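Local coordinates for protein telomeric DNA-binding factor trf1 (Schizosaccharomyces pombe, PDB 6K5S) that probably binds telomeric DNA repeats as a member of the telomere repeat-binding factor family, and probably pairs through this all-helical domain, at residues A[17-21]-A[84-88]; A[119-123]-A[178-182]; A[151-155]-A[189-194]. All blocks are in the same frame, centred on the assembly; numbering follows the deposited sequence.

Interaction 1: A[17-21]-A[84-88]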
ATOM      1  N   SER A  17      -5.688   1.750  -6.308  1.00  6.61           N
ATOM      2  CA  SER A  17      -6.394   1.668  -7.580  1.00  6.73           C
ATOM      3  C   SER A  17      -7.124   2.967  -7.856  1.00 11.12           C
ATOM      4  O   SER A  17      -7.094   3.477  -8.976  1.00 10.71           O
ATOM      5  CB  SER A  17      -7.391   0.502  -7.564  1.00  8.08           C
ATOM      6  OG  SER A  17      -6.741  -0.755  -7.364  1.00 10.83           O
ATOM      7  N   ASN A  18      -7.780   3.507  -6.830  1.00  9.10           N
ATOM      8  CA  ASN A  18      -8.505   4.768  -6.966  1.00 11.75           C
ATOM      9  C   ASN A  18      -7.560   5.909  -7.348  1.00  9.76           C
ATOM     10  O   ASN A  18      -7.876   6.724  -8.220  1.00 11.50           O
ATOM     11  CB  ASN A  18      -9.237   5.081  -5.658  1.00 10.29           C
ATOM     12  CG  ASN A  18     -10.453   4.148  -5.391  1.00 12.86           C
ATOM     13  OD1 ASN A  18     -11.025   3.551  -6.302  1.00 15.65           O
ATOM     14  ND2 ASN A  18     -10.870   4.084  -4.136  1.00 14.75           N
ATOM     15  N   ILE A  19      -6.400   5.983  -6.714  1.00  8.77           N
ATOM     16  CA  ILE A  19      -5.459   7.049  -7.047  1.00 11.06           C
ATOM     17  C   ILE A  19      -5.012   6.924  -8.504  1.00 12.46           C
ATOM     18  O   ILE A  19      -4.973   7.907  -9.253  1.00 10.37           O
ATOM     19  CB  ILE A  19      -4.271   7.031  -6.071  1.00 10.60           C
ATOM     20  CG1 ILE A  19      -4.746   7.424  -4.663  1.00 10.07           C
ATOM     21  CG2 ILE A  19      -3.157   7.923  -6.569  1.00  9.54           C
ATOM     22  CD1 ILE A  19      -3.715   7.143  -3.552  1.00  9.52           C
ATOM     23  N   ILE A  20      -4.677   5.702  -8.930  1.00  9.92           N
ATOM     24  CA  ILE A  20      -4.231   5.501 -10.304  1.00 12.07           C
ATOM     25  C   ILE A  20      -5.337   5.883 -11.289  1.00 13.06           C
ATOM     26  O   ILE A  20      -5.094   6.567 -12.295  1.00 11.59           O
ATOM     27  CB  ILE A  20      -3.768   4.040 -10.484  1.00  9.48           C
ATOM     28  CG1 ILE A  20      -2.546   3.787  -9.617  1.00 13.24           C
ATOM     29  CG2 ILE A  20      -3.526   3.707 -11.969  1.00 11.43           C
ATOM     30  CD1 ILE A  20      -2.230   2.320  -9.459  1.00 10.54           C
ATOM     31  N   LEU A  21      -6.573   5.464 -11.008  1.00 12.69           N
ATOM     32  CA  LEU A  21      -7.667   5.767 -11.922  1.00 15.08           C
ATOM     33  C   LEU A  21      -7.888   7.269 -12.041  1.00 19.22           C
ATOM     34  O   LEU A  21      -8.151   7.783 -13.134  1.00 20.26           O
ATOM     35  CB  LEU A  21      -8.950   5.096 -11.456  1.00 15.05           C
ATOM     36  CG  LEU A  21      -8.891   3.606 -11.762  1.00 13.91           C
ATOM     37  CD1 LEU A  21      -9.967   2.881 -10.930  1.00 15.45           C
ATOM     38  CD2 LEU A  21      -9.051   3.389 -13.248  1.00 13.91           C
ATOM     39  N   ARG A  84     -12.380  -2.520  -9.529  1.00 13.20           N
ATOM     40  CA  ARG A  84     -11.652  -1.259  -9.618  1.00 10.33           C
ATOM     41  C   ARG A  84     -10.187  -1.491  -9.942  1.00 10.93           C
ATOM     42  O   ARG A  84      -9.609  -0.772 -10.772  1.00  9.40           O
ATOM     43  CB  ARG A  84     -11.778  -0.475  -8.305  1.00 11.15           C
ATOM     44  CG  ARG A  84     -13.206  -0.020  -7.962  1.00 21.01           C
ATOM     45  CD  ARG A  84     -13.311   1.509  -7.773  1.00 19.65           C
ATOM     46  NE  ARG A  84     -14.689   1.917  -7.472  1.00 23.96           N
ATOM     47  CZ  ARG A  84     -15.067   2.494  -6.338  1.00 23.11           C
ATOM     48  NH1 ARG A  84     -14.170   2.750  -5.390  1.00 23.30           N
ATOM     49  NH2 ARG A  84     -16.343   2.820  -6.149  1.00 25.19           N
ATOM     50  N   ALA A  85      -9.562  -2.474  -9.278  1.00  8.23           N
ATOM     51  CA  ALA A  85      -8.152  -2.726  -9.520  1.00  8.69           C
ATOM     52  C   ALA A  85      -7.916  -3.090 -10.974  1.00  8.62           C
ATOM     53  O   ALA A  85      -6.978  -2.592 -11.604  1.00  6.37           O
ATOM     54  CB  ALA A  85      -7.639  -3.823  -8.576  1.00  6.47           C
ATOM     55  N   ASN A  86      -8.780  -3.945 -11.535  1.00  8.01           N
ATOM     56  CA  ASN A  86      -8.621  -4.352 -12.922  1.00  8.22           C
ATOM     57  C   ASN A  86      -8.731  -3.170 -13.880  1.00  9.47           C
ATOM     58  O   ASN A  86      -7.981  -3.099 -14.860  1.00  6.84           O
ATOM     59  CB  ASN A  86      -9.639  -5.451 -13.257  1.00  9.02           C
ATOM     60  CG  ASN A  86      -9.173  -6.830 -12.756  1.00  9.65           C
ATOM     61  OD1 ASN A  86      -7.989  -7.014 -12.457  1.00  9.40           O
ATOM     62  ND2 ASN A  86     -10.092  -7.790 -12.663  1.00 11.34           N
ATOM     63  N   LEU A  87      -9.635  -2.220 -13.609  1.00  5.53           N
ATOM     64  CA  LEU A  87      -9.671  -0.992 -14.403  1.00  9.86           C
ATOM     65  C   LEU A  87      -8.377  -0.199 -14.279  1.00  8.71           C
ATOM     66  O   LEU A  87      -7.863   0.324 -15.281  1.00  9.19           O
ATOM     67  CB  LEU A  87     -10.858  -0.116 -13.986  1.00 10.00           C
ATOM     68  CG  LEU A  87     -12.162  -0.700 -14.531  1.00 16.51           C
ATOM     69  CD1 LEU A  87     -13.333  -0.339 -13.636  1.00 18.59           C
ATOM     70  CD2 LEU A  87     -12.356  -0.200 -15.959  1.00 21.88           C
ATOM     71  N   ALA A  88      -7.847  -0.077 -13.059  1.00  8.81           N
ATOM     72  CA  ALA A  88      -6.610   0.674 -12.879  1.00  8.36           C
ATOM     73  C   ALA A  88      -5.467  -0.005 -13.614  1.00 11.90           C
ATOM     74  O   ALA A  88      -4.638   0.666 -14.247  1.00  9.51           O
ATOM     75  CB  ALA A  88      -6.296   0.832 -11.388  1.00  9.48           C
TER
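Ala88 is the small knob of this helix pair: its CB enters a hollow on helix 10-24 bounded by the backbone O of Ser17 and the side chains of Ser17, Ile20 and Leu21. It lies 3.7 Å from Ser17 O and 3.8 Å from Leu21 CG, while Ile20 touches it with the CG2 branch. The reciprocal bump is Leu21. With CG anti to its carbonyl carbon (chi1 -75°), it reaches across the backbone of helix 76-94, CD2 resting 3.7 Å from Ala88 CA and against Leu87 CB, CD1 near Arg84 O. At the other end the small Ser17 brings its OG within 3.2 Å of Ala85 CA, and that hydroxyl is hydrogen-bonded to Leu13 O of its own helix. Small residues at both levels are consistent with the segment axes approaching to 8.7 Å, at 38°. On the outer edge Arg84 NH1 makes a weak hydrogen bond to Asn18 OD1 (3.4 Å), amide and guanidinium planes 49° apart. Ile20 and Ser17 also touch Phe53 on helix 41-60, and Leu21 and Leu87 meet Ile219 on helix 208-222, so two further helices pack against the same pair. Close, small-residue packing of two helices running in roughly the same direction, here within the helical bundle of a TRF-family domain, is what this contact exemplifies.

Interaction 2: A[119-123]-A[178-182]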
ATOM      1  N   ASN A 119     -24.682  -6.889 -18.616  1.00 26.58           N
ATOM      2  CA  ASN A 119     -25.110  -6.617 -19.984  1.00 29.73           C
ATOM      3  C   ASN A 119     -24.013  -5.879 -20.742  1.00 26.28           C
ATOM      4  O   ASN A 119     -23.472  -4.889 -20.249  1.00 25.90           O
ATOM      5  CB  ASN A 119     -26.386  -5.772 -19.988  1.00 30.18           C
ATOM      6  CG  ASN A 119     -27.619  -6.574 -19.652  1.00 34.31           C
ATOM      7  OD1 ASN A 119     -27.593  -7.806 -19.643  1.00 41.01           O
ATOM      8  ND2 ASN A 119     -28.719  -5.878 -19.378  1.00 39.42           N
ATOM      9  N   ILE A 120     -23.685  -6.348 -21.940  1.00 27.09           N
ATOM     10  CA  ILE A 120     -22.736  -5.620 -22.778  1.00 26.42           C
ATOM     11  C   ILE A 120     -23.434  -4.410 -23.383  1.00 27.52           C
ATOM     12  O   ILE A 120     -24.506  -4.537 -23.983  1.00 28.32           O
ATOM     13  CB  ILE A 120     -22.162  -6.519 -23.877  1.00 22.84           C
ATOM     14  CG1 ILE A 120     -21.498  -7.751 -23.266  1.00 25.93           C
ATOM     15  CG2 ILE A 120     -21.146  -5.729 -24.699  1.00 25.47           C
ATOM     16  CD1 ILE A 120     -20.210  -7.429 -22.616  1.00 23.34           C
ATOM     17  N   LEU A 121     -22.818  -3.239 -23.246  1.00 23.07           N
ATOM     18  CA  LEU A 121     -23.375  -1.985 -23.724  1.00 23.25           C
ATOM     19  C   LEU A 121     -22.661  -1.513 -24.988  1.00 25.82           C
ATOM     20  O   LEU A 121     -21.515  -1.887 -25.258  1.00 20.51           O
ATOM     21  CB  LEU A 121     -23.278  -0.921 -22.630  1.00 24.77           C
ATOM     22  CG  LEU A 121     -23.969  -1.410 -21.355  1.00 29.73           C
ATOM     23  CD1 LEU A 121     -23.899  -0.368 -20.249  1.00 33.37           C
ATOM     24  CD2 LEU A 121     -25.417  -1.777 -21.671  1.00 33.00           C
ATOM     25  N   THR A 122     -23.353  -0.657 -25.752  1.00 22.33           N
ATOM     26  CA  THR A 122     -22.859  -0.238 -27.063  1.00 21.90           C
ATOM     27  C   THR A 122     -21.503   0.451 -26.975  1.00 22.04           C
ATOM     28  O   THR A 122     -20.628   0.209 -27.811  1.00 22.62           O
ATOM     29  CB  THR A 122     -23.874   0.690 -27.748  1.00 26.72           C
ATOM     30  OG1 THR A 122     -24.481   1.529 -26.762  1.00 33.63           O
ATOM     31  CG2 THR A 122     -24.956  -0.119 -28.445  1.00 21.62           C
ATOM     32  N   ASN A 123     -21.309   1.326 -25.985  1.00 17.79           N
ATOM     33  CA  ASN A 123     -20.027   2.014 -25.877  1.00 21.84           C
ATOM     34  C   ASN A 123     -18.895   1.076 -25.469  1.00 21.71           C
ATOM     35  O   ASN A 123     -17.743   1.315 -25.844  1.00 19.07           O
ATOM     36  CB  ASN A 123     -20.129   3.169 -24.894  1.00 18.88           C
ATOM     37  CG  ASN A 123     -20.950   4.313 -25.452  1.00 31.09           C
ATOM     38  OD1 ASN A 123     -20.573   4.931 -26.447  1.00 35.40           O
ATOM     39  ND2 ASN A 123     -22.092   4.581 -24.830  1.00 36.45           N
ATOM     40  N   VAL A 178     -27.285  -5.291 -28.846  1.00 28.67           N
ATOM     41  CA  VAL A 178     -25.937  -4.729 -28.762  1.00 29.28           C
ATOM     42  C   VAL A 178     -24.903  -5.757 -29.205  1.00 24.83           C
ATOM     43  O   VAL A 178     -23.988  -5.453 -29.979  1.00 24.11           O
ATOM     44  CB  VAL A 178     -25.658  -4.230 -27.333  1.00 27.96           C
ATOM     45  CG1 VAL A 178     -24.178  -3.951 -27.134  1.00 25.77           C
ATOM     46  CG2 VAL A 178     -26.482  -2.986 -27.041  1.00 32.62           C
ATOM     47  N   GLU A 179     -25.049  -6.998 -28.735  1.00 26.69           N
ATOM     48  CA  GLU A 179     -24.093  -8.044 -29.084  1.00 25.64           C
ATOM     49  C   GLU A 179     -24.023  -8.252 -30.596  1.00 28.38           C
ATOM     50  O   GLU A 179     -22.929  -8.306 -31.179  1.00 21.10           O
ATOM     51  CB  GLU A 179     -24.457  -9.340 -28.360  1.00 27.08           C
ATOM     52  CG  GLU A 179     -23.941  -9.407 -26.915  1.00 27.00           C
ATOM     53  CD  GLU A 179     -24.649 -10.464 -26.071  1.00 27.55           C
ATOM     54  OE1 GLU A 179     -25.557 -11.158 -26.597  1.00 24.28           O
ATOM     55  OE2 GLU A 179     -24.301 -10.604 -24.878  1.00 29.08           O
ATOM     56  N   LYS A 180     -25.183  -8.349 -31.257  1.00 27.29           N
ATOM     57  CA  LYS A 180     -25.166  -8.530 -32.705  1.00 27.80           C
ATOM     58  C   LYS A 180     -24.660  -7.289 -33.424  1.00 24.24           C
ATOM     59  O   LYS A 180     -24.004  -7.411 -34.464  1.00 30.49           O
ATOM     60  CB  LYS A 180     -26.555  -8.933 -33.208  1.00 26.17           C
ATOM     61  CG  LYS A 180     -27.127 -10.109 -32.436  1.00 33.14           C
ATOM     62  CD  LYS A 180     -28.453 -10.623 -32.997  1.00 35.95           C
ATOM     63  CE  LYS A 180     -29.628  -9.904 -32.359  1.00 34.13           C
ATOM     64  NZ  LYS A 180     -29.873  -8.610 -33.060  1.00 40.37           N
ATOM     65  N   GLN A 181     -24.914  -6.098 -32.882  1.00 23.76           N
ATOM     66  CA  GLN A 181     -24.326  -4.894 -33.468  1.00 29.44           C
ATOM     67  C   GLN A 181     -22.802  -4.913 -33.368  1.00 27.12           C
ATOM     68  O   GLN A 181     -22.098  -4.498 -34.304  1.00 25.24           O
ATOM     69  CB  GLN A 181     -24.887  -3.648 -32.790  1.00 30.71           C
ATOM     70  CG  GLN A 181     -26.250  -3.238 -33.295  1.00 34.37           C
ATOM     71  CD  GLN A 181     -26.259  -3.062 -34.794  1.00 39.88           C
ATOM     72  OE1 GLN A 181     -25.422  -2.344 -35.346  1.00 41.64           O
ATOM     73  NE2 GLN A 181     -27.196  -3.727 -35.466  1.00 40.20           N
ATOM     74  N   ILE A 182     -22.269  -5.373 -32.229  1.00 26.11           N
ATOM     75  CA  ILE A 182     -20.819  -5.456 -32.078  1.00 25.61           C
ATOM     76  C   ILE A 182     -20.237  -6.436 -33.084  1.00 24.01           C
ATOM     77  O   ILE A 182     -19.253  -6.139 -33.774  1.00 23.96           O
ATOM     78  CB  ILE A 182     -20.440  -5.852 -30.640  1.00 26.78           C
ATOM     79  CG1 ILE A 182     -20.899  -4.787 -29.652  1.00 26.43           C
ATOM     80  CG2 ILE A 182     -18.937  -6.062 -30.544  1.00 23.63           C
ATOM     81  CD1 ILE A 182     -20.829  -5.267 -28.216  1.00 24.78           C
TER
HETATM   82  O   HOH W   1     -24.909  -9.049 -22.999  1.00 29.63           O
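Val178 and Ile120 bury the greatest areas here, and they meet through a methyl laid on backbone: Val178 CG1 sits 3.2 Å from Ile120 O and 3.6 Å from Leu121 C. CG1 stands anti to the backbone N of Val178 (chi1 167°), and the second methyl, CG2, turns to Thr122, whose CG2 it meets at 3.5 Å. The valine fork thus spans the chain just as it enters helix 122-141, with Leu121 at the N-cap position. Ile120 points its own side chain at helix 177-195. Its CG2 branch meets Ile182 CD1 at 3.6 Å, the two side chains crossing at about a right angle, one turn beyond Val178. Thr122, third by area, closes the exposed margin with its methyl. No direct hydrogen bond joins the segments; a water does so instead, accepting from Ile120 N at 3.1 Å and donating to Glu179 OE2 over an unusually short distance. That carboxylate is held from its other oxygen, OE1, by Thr176 N and by a salt bridge to Arg167. Ile182 also touches Met159 and Phe163 of helix 159-166, and Ile120 touches Arg166. This is a loop-to-helix junction at a helix N-terminus, packed by Val178, Ile120 and Thr122 on the start of helix 177-195 and bridged by one water, within the all-helical TRF-family domain.

Interaction 3: A[151-155]-A[189-194]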
ATOM      1  N   LEU A 151      -5.463 -10.948 -37.615  1.00 13.71           N
ATOM      2  CA  LEU A 151      -6.842 -10.491 -37.663  1.00 15.89           C
ATOM      3  C   LEU A 151      -7.800 -11.590 -37.245  1.00 16.14           C
ATOM      4  O   LEU A 151      -8.811 -11.312 -36.591  1.00 16.35           O
ATOM      5  CB  LEU A 151      -7.175  -9.971 -39.055  1.00 12.59           C
ATOM      6  CG  LEU A 151      -6.629  -8.580 -39.331  1.00 17.71           C
ATOM      7  CD1 LEU A 151      -6.631  -8.227 -40.828  1.00 17.73           C
ATOM      8  CD2 LEU A 151      -7.444  -7.542 -38.539  1.00 15.61           C
ATOM      9  N   ASN A 152      -7.504 -12.845 -37.610  1.00 16.36           N
ATOM     10  CA  ASN A 152      -8.395 -13.937 -37.241  1.00 20.63           C
ATOM     11  C   ASN A 152      -8.365 -14.183 -35.741  1.00 16.85           C
ATOM     12  O   ASN A 152      -9.368 -14.622 -35.169  1.00 22.14           O
ATOM     13  CB  ASN A 152      -8.031 -15.216 -38.006  1.00 20.97           C
ATOM     14  CG  ASN A 152      -8.539 -15.211 -39.444  1.00 21.63           C
ATOM     15  OD1 ASN A 152      -9.349 -14.365 -39.845  1.00 21.09           O
ATOM     16  ND2 ASN A 152      -8.041 -16.153 -40.239  1.00 27.13           N
ATOM     17  N   ASP A 153      -7.241 -13.884 -35.081  1.00 16.66           N
ATOM     18  CA  ASP A 153      -7.209 -13.965 -33.625  1.00 15.31           C
ATOM     19  C   ASP A 153      -7.990 -12.821 -33.000  1.00 16.47           C
ATOM     20  O   ASP A 153      -8.734 -13.022 -32.033  1.00 14.68           O
ATOM     21  CB  ASP A 153      -5.769 -13.931 -33.115  1.00 21.02           C
ATOM     22  CG  ASP A 153      -5.026 -15.207 -33.393  1.00 21.33           C
ATOM     23  OD1 ASP A 153      -5.649 -16.176 -33.888  1.00 22.63           O
ATOM     24  OD2 ASP A 153      -3.814 -15.235 -33.122  1.00 25.40           O
ATOM     25  N   LEU A 154      -7.826 -11.612 -33.533  1.00 13.46           N
ATOM     26  CA  LEU A 154      -8.393 -10.447 -32.871  1.00 12.58           C
ATOM     27  C   LEU A 154      -9.864 -10.246 -33.189  1.00 14.43           C
ATOM     28  O   LEU A 154     -10.578  -9.646 -32.385  1.00 11.97           O
ATOM     29  CB  LEU A 154      -7.610  -9.200 -33.256  1.00 11.27           C
ATOM     30  CG  LEU A 154      -6.277  -9.072 -32.530  1.00 12.08           C
ATOM     31  CD1 LEU A 154      -5.502  -7.928 -33.151  1.00 12.09           C
ATOM     32  CD2 LEU A 154      -6.473  -8.866 -31.025  1.00 10.64           C
ATOM     33  N   PHE A 155     -10.316 -10.711 -34.353  1.00 12.61           N
ATOM     34  CA  PHE A 155     -11.692 -10.551 -34.815  1.00 14.25           C
ATOM     35  C   PHE A 155     -12.200 -11.937 -35.190  1.00 17.33           C
ATOM     36  O   PHE A 155     -12.374 -12.253 -36.377  1.00 16.45           O
ATOM     37  CB  PHE A 155     -11.773  -9.612 -36.020  1.00 12.96           C
ATOM     38  CG  PHE A 155     -11.332  -8.202 -35.745  1.00 16.19           C
ATOM     39  CD1 PHE A 155     -12.244  -7.252 -35.314  1.00 14.66           C
ATOM     40  CD2 PHE A 155     -10.019  -7.810 -35.957  1.00 12.59           C
ATOM     41  CE1 PHE A 155     -11.851  -5.946 -35.060  1.00 17.06           C
ATOM     42  CE2 PHE A 155      -9.624  -6.497 -35.698  1.00 14.96           C
ATOM     43  CZ  PHE A 155     -10.548  -5.566 -35.255  1.00 12.35           C
ATOM     44  N   ARG A 189     -14.976  -3.887 -39.439  1.00 19.06           N
ATOM     45  CA  ARG A 189     -13.653  -3.354 -39.131  1.00 20.49           C
ATOM     46  C   ARG A 189     -12.557  -4.328 -39.552  1.00 20.85           C
ATOM     47  O   ARG A 189     -11.506  -3.911 -40.066  1.00 18.51           O
ATOM     48  CB  ARG A 189     -13.558  -3.023 -37.635  1.00 19.88           C
ATOM     49  CG  ARG A 189     -12.176  -2.589 -37.182  1.00 17.32           C
ATOM     50  CD  ARG A 189     -11.776  -1.278 -37.848  1.00 19.26           C
ATOM     51  NE  ARG A 189     -12.731  -0.206 -37.560  1.00 20.74           N
ATOM     52  CZ  ARG A 189     -12.646   0.620 -36.522  1.00 20.02           C
ATOM     53  NH1 ARG A 189     -11.659   0.499 -35.636  1.00 18.69           N
ATOM     54  NH2 ARG A 189     -13.561   1.566 -36.353  1.00 18.65           N
ATOM     55  N   LYS A 190     -12.794  -5.629 -39.374  1.00 18.77           N
ATOM     56  CA  LYS A 190     -11.824  -6.625 -39.823  1.00 20.00           C
ATOM     57  C   LYS A 190     -11.577  -6.508 -41.325  1.00 22.52           C
ATOM     58  O   LYS A 190     -10.427  -6.479 -41.777  1.00 19.59           O
ATOM     59  CB  LYS A 190     -12.313  -8.025 -39.453  1.00 19.51           C
ATOM     60  CG  LYS A 190     -11.282  -9.125 -39.591  1.00 18.16           C
ATOM     61  CD  LYS A 190     -11.951 -10.490 -39.505  1.00 18.16           C
ATOM     62  CE  LYS A 190     -10.923 -11.582 -39.312  1.00 21.43           C
ATOM     63  NZ  LYS A 190     -11.516 -12.942 -39.471  1.00 21.73           N
ATOM     64  N   GLU A 191     -12.653  -6.408 -42.108  1.00 22.91           N
ATOM     65  CA  GLU A 191     -12.514  -6.303 -43.555  1.00 26.74           C
ATOM     66  C   GLU A 191     -11.778  -5.027 -43.941  1.00 22.51           C
ATOM     67  O   GLU A 191     -10.849  -5.058 -44.757  1.00 24.83           O
ATOM     68  CB  GLU A 191     -13.897  -6.355 -44.211  1.00 32.07           C
ATOM     69  CG  GLU A 191     -13.945  -5.789 -45.637  1.00 42.36           C
ATOM     70  CD  GLU A 191     -15.099  -6.362 -46.450  1.00 46.05           C
ATOM     71  OE1 GLU A 191     -16.057  -6.879 -45.830  1.00 49.92           O
ATOM     72  OE2 GLU A 191     -15.046  -6.300 -47.702  1.00 52.25           O
ATOM     73  N   ARG A 192     -12.177  -3.885 -43.369  1.00 22.83           N
ATOM     74  CA  ARG A 192     -11.466  -2.643 -43.662  1.00 25.38           C
ATOM     75  C   ARG A 192      -9.986  -2.770 -43.331  1.00 24.66           C
ATOM     76  O   ARG A 192      -9.125  -2.294 -44.085  1.00 21.57           O
ATOM     77  CB  ARG A 192     -12.087  -1.473 -42.898  1.00 28.47           C
ATOM     78  CG  ARG A 192     -11.174  -0.257 -42.835  1.00 31.60           C
ATOM     79  CD  ARG A 192     -11.933   1.035 -42.640  1.00 38.09           C
ATOM     80  NE  ARG A 192     -12.412   1.561 -43.910  1.00 46.04           N
ATOM     81  CZ  ARG A 192     -13.642   1.363 -44.363  1.00 46.41           C
ATOM     82  NH1 ARG A 192     -14.009   1.870 -45.529  1.00 46.74           N
ATOM     83  NH2 ARG A 192     -14.501   0.653 -43.639  1.00 48.47           N
ATOM     84  N   LEU A 193      -9.666  -3.437 -42.220  1.00 18.72           N
ATOM     85  CA  LEU A 193      -8.269  -3.557 -41.829  1.00 21.16           C
ATOM     86  C   LEU A 193      -7.509  -4.465 -42.787  1.00 20.88           C
ATOM     87  O   LEU A 193      -6.361  -4.172 -43.146  1.00 21.19           O
ATOM     88  CB  LEU A 193      -8.173  -4.072 -40.387  1.00 17.47           C
ATOM     89  CG  LEU A 193      -8.531  -3.044 -39.305  1.00 17.67           C
ATOM     90  CD1 LEU A 193      -8.530  -3.703 -37.943  1.00 14.43           C
ATOM     91  CD2 LEU A 193      -7.616  -1.825 -39.303  1.00 15.01           C
ATOM     92  N   ALA A 194      -8.133  -5.568 -43.220  1.00 18.65           N
ATOM     93  CA  ALA A 194      -7.419  -6.522 -44.060  1.00 20.48           C
ATOM     94  C   ALA A 194      -7.165  -5.943 -45.450  1.00 24.37           C
ATOM     95  O   ALA A 194      -6.082  -6.126 -46.015  1.00 26.07           O
ATOM     96  CB  ALA A 194      -8.201  -7.831 -44.153  1.00 21.23           C
TER
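Lys190 reaches from helix 177-195 to the C-terminal end of helix 147-154 and delivers its ammonium there. NZ donates to Asn152 OD1 at 2.6 Å and makes a second, weak bond to Phe155 O at 3.3 Å. At the amide the C=O...N angle is 150°, with the nitrogen tilted 20° from the carbonyl plane. The chain gets there fully extended: CG is anti to the backbone N (chi1 -168°) and every later torsion is extended too. Its methylenes are used on the way, CG and CD lying 3.6 Å from Phe155 CB, with Lys190 CA over one face of the ring. The far end of the ring meets Leu193 CD1, 3.7 Å from Phe155 CE2, and Arg189 CG near CZ. Leu151 finishes the apolar layer, CD2 against Leu193 CB and CD1 3.7 Å from Ala194 CB. Phe155 is held by a backbone hydrogen bond from its N to Leu151 O, which also lies in the ring plane at its edge; it is the first residue to leave helical geometry, consistent with its carbonyl facing the lysine. Farther out, Glu130 and Thr133 of helix 122-141 tie Arg189 away, while Tyr136 touches Leu151. With one short bond to the Asn152 amide oxygen and a weak one to Phe155 O, the helix C-terminus would probably favour a positive charge on the lysine.

Interaction 1 is the buried contact, nearest the chain's centre, and relies on small residues and close helix approach; interactions 2 and 3 lie farther out and are only partly buried. Those two share helix 177-195, its first turns against 119-123 and its later part against 151-155, with nearest atoms about 7 Å apart. Helix 122-141 also joins them, beginning within interaction 2 and backing interaction 3. Interaction 2 is mostly apolar with one water bridge, and interaction 3 combines apolar packing with the lysine bonds, against a weak arginine bond at the margin of interaction 1. Interactions 1 and 3 fall on opposite sides of the chain's centre, 30 Å apart between contact centres.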